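Local coordinates for protein probable endoglucanase (Gluconacetobacter xylinus, PDB 1WZZ) that hydrolyses internal beta-1,4-glucosidic linkages of cellulose and carboxymethyl-cellulose as a family 8 glycoside hydrolase with an (alpha/alpha)6-barrel fold, at residues A293-C297 against T298-S302. Residues are numbered along the deposited sequence; the frame is centred on the assembly and turned at random.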
ATOM      1  N   ALA A 293       6.153  -0.036  13.827  1.00 11.98           N
ATOM      2  CA  ALA A 293       7.164  -0.503  12.882  1.00 10.91           C
ATOM      3  C   ALA A 293       7.434   0.602  11.854  1.00 10.94           C
ATOM      4  O   ALA A 293       8.582   0.917  11.548  1.00 12.58           O
ATOM      5  CB  ALA A 293       6.673  -1.782  12.186  1.00 11.42           C
ATOM      6  N   VAL A 294       6.370   1.211  11.323  1.00 10.57           N
ATOM      7  CA  VAL A 294       6.565   2.290  10.364  1.00 10.76           C
ATOM      8  C   VAL A 294       7.345   3.449  10.966  1.00 11.78           C
ATOM      9  O   VAL A 294       8.289   3.972  10.360  1.00 12.37           O
ATOM     10  CB  VAL A 294       5.208   2.804   9.827  1.00 11.79           C
ATOM     11  CG1 VAL A 294       5.423   4.066   8.963  1.00 10.83           C
ATOM     12  CG2 VAL A 294       4.548   1.709   8.995  1.00 10.98           C
ATOM     13  N   ALA A 295       6.947   3.852  12.176  1.00 11.73           N
ATOM     14  CA  ALA A 295       7.616   4.953  12.855  1.00 12.53           C
ATOM     15  C   ALA A 295       9.092   4.691  13.085  1.00 13.24           C
ATOM     16  O   ALA A 295       9.928   5.584  12.924  1.00 13.22           O
ATOM     17  CB  ALA A 295       6.905   5.234  14.194  1.00 13.28           C
ATOM     18  N   GLU A 296       9.424   3.453  13.442  1.00 14.42           N
ATOM     19  CA  GLU A 296      10.823   3.110  13.688  1.00 14.02           C
ATOM     20  C   GLU A 296      11.683   3.278  12.438  1.00 15.52           C
ATOM     21  O   GLU A 296      12.875   3.552  12.545  1.00 16.41           O
ATOM     22  CB  GLU A 296      10.917   1.683  14.268  1.00 13.86           C
ATOM     23  CG  GLU A 296      10.381   1.633  15.709  1.00 15.36           C
ATOM     24  CD  GLU A 296      10.234   0.240  16.298  1.00 22.99           C
ATOM     25  OE1 GLU A 296      10.107   0.141  17.537  1.00 24.42           O
ATOM     26  OE2 GLU A 296      10.204  -0.744  15.551  1.00 26.87           O
ATOM     27  N   CYS A 297      11.092   3.130  11.256  1.00 15.04           N
ATOM     28  CA  CYS A 297      11.884   3.285  10.034  1.00 17.32           C
ATOM     29  C   CYS A 297      11.892   4.702   9.520  1.00 18.41           C
ATOM     30  O   CYS A 297      12.675   5.043   8.618  1.00 19.97           O
ATOM     31  CB  CYS A 297      11.336   2.389   8.925  1.00 18.57           C
ATOM     32  SG  CYS A 297      11.621   0.665   9.223  1.00 25.35           S
ATOM     33  N   THR A 298      11.025   5.533  10.081  1.00 16.05           N
ATOM     34  CA  THR A 298      10.892   6.907   9.596  1.00 18.05           C
ATOM     35  C   THR A 298      11.023   8.035  10.604  1.00 18.76           C
ATOM     36  O   THR A 298      10.276   9.019  10.546  1.00 19.70           O
ATOM     37  CB  THR A 298       9.562   7.091   8.815  1.00 19.44           C
ATOM     38  OG1 THR A 298       8.439   6.729   9.619  1.00 17.57           O
ATOM     39  CG2 THR A 298       9.566   6.203   7.544  1.00 22.94           C
ATOM     40  N   GLY A 299      11.963   7.895  11.531  1.00 19.81           N
ATOM     41  CA  GLY A 299      12.191   8.988  12.461  1.00 21.40           C
ATOM     42  C   GLY A 299      12.018   8.759  13.943  1.00 21.47           C
ATOM     43  O   GLY A 299      12.582   9.513  14.736  1.00 20.75           O
ATOM     44  N   LEU A 300      11.256   7.749  14.343  1.00 19.11           N
ATOM     45  CA  LEU A 300      11.073   7.553  15.782  1.00 22.03           C
ATOM     46  C   LEU A 300      12.365   7.197  16.480  1.00 26.38           C
ATOM     47  O   LEU A 300      13.130   6.364  16.002  1.00 28.37           O
ATOM     48  CB  LEU A 300      10.050   6.456  16.081  1.00 16.51           C
ATOM     49  CG  LEU A 300       9.728   6.226  17.567  1.00 16.51           C
ATOM     50  CD1 LEU A 300       9.020   7.445  18.173  1.00 21.33           C
ATOM     51  CD2 LEU A 300       8.811   5.013  17.674  1.00 16.33           C
ATOM     52  N   ASP A 301      12.604   7.834  17.621  1.00 30.50           N
ATOM     53  CA  ASP A 301      13.796   7.536  18.395  1.00 34.09           C
ATOM     54  C   ASP A 301      13.578   6.122  18.932  1.00 37.15           C
ATOM     55  O   ASP A 301      12.670   5.898  19.736  1.00 37.51           O
ATOM     56  CB  ASP A 301      13.928   8.510  19.566  1.00 34.32           C
ATOM     57  CG  ASP A 301      14.226   9.935  19.122  1.00 35.71           C
ATOM     58  OD1 ASP A 301      14.296  10.815  20.017  1.00 34.89           O
ATOM     59  OD2 ASP A 301      14.382  10.173  17.899  1.00 31.20           O
ATOM     60  N   SER A 302      14.380   5.167  18.466  1.00 39.63           N
ATOM     61  CA  SER A 302      14.264   3.782  18.925  1.00 42.38           C
ATOM     62  C   SER A 302      15.507   2.983  18.591  1.00 43.90           C
ATOM     63  O   SER A 302      16.397   3.465  17.897  1.00 45.32           O
ATOM     64  CB  SER A 302      13.047   3.097  18.293  1.00 44.54           C
ATOM     65  OG  SER A 302      11.846   3.493  18.934  1.00 48.92           O
TER
HETATM   66  O   HOH W   1      14.098   5.952  11.848  1.00 34.43           O
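Two backbone N-H groups grip Ala-295 O, arriving from opposite faces of its carbonyl plane. Leu-300 N lies 2.9 Å from Ala-295 O, with a fairly straight N-H...O angle of 161°. Thr-298 N reaches the same Ala-295 O at 3.0 Å, more bent at 144°. Between these donors Gly-299 N turns aside to a water 2.9 Å away, which in turn donates to Glu-296 O. Gly-299 has positive phi, where a side chain would be jammed against the preceding carbonyl oxygen, a strain that alone favours glycine. At the preceding carbonyl, Thr-298 OG1 donates to Val-294 O over 2.9 Å, from above the carbonyl plane. With chi1 at 57°, the hydroxyl sits between backbone N and carbonyl carbon and faces the helix, while CG2 lies along the Cys-297 peptide. A valine in its place would probably leave Val-294 O without its hydroxyl donor in this buried spot. Leu-300 folds back beside the helix, its CB 3.9 Å from Ala-295 CB, and both side chains pack on Trp-263. Farther out, Glu-296 CG meets Ser-302 CB at 4.0 Å. Backbone amides, a hydroxyl and a water thus take up carbonyls at the end of helix 289-297, while apolar packing and Asn-264, hydrogen-bonded to Gly-299 O and Asp-301 N, join the loop to helix 253-266.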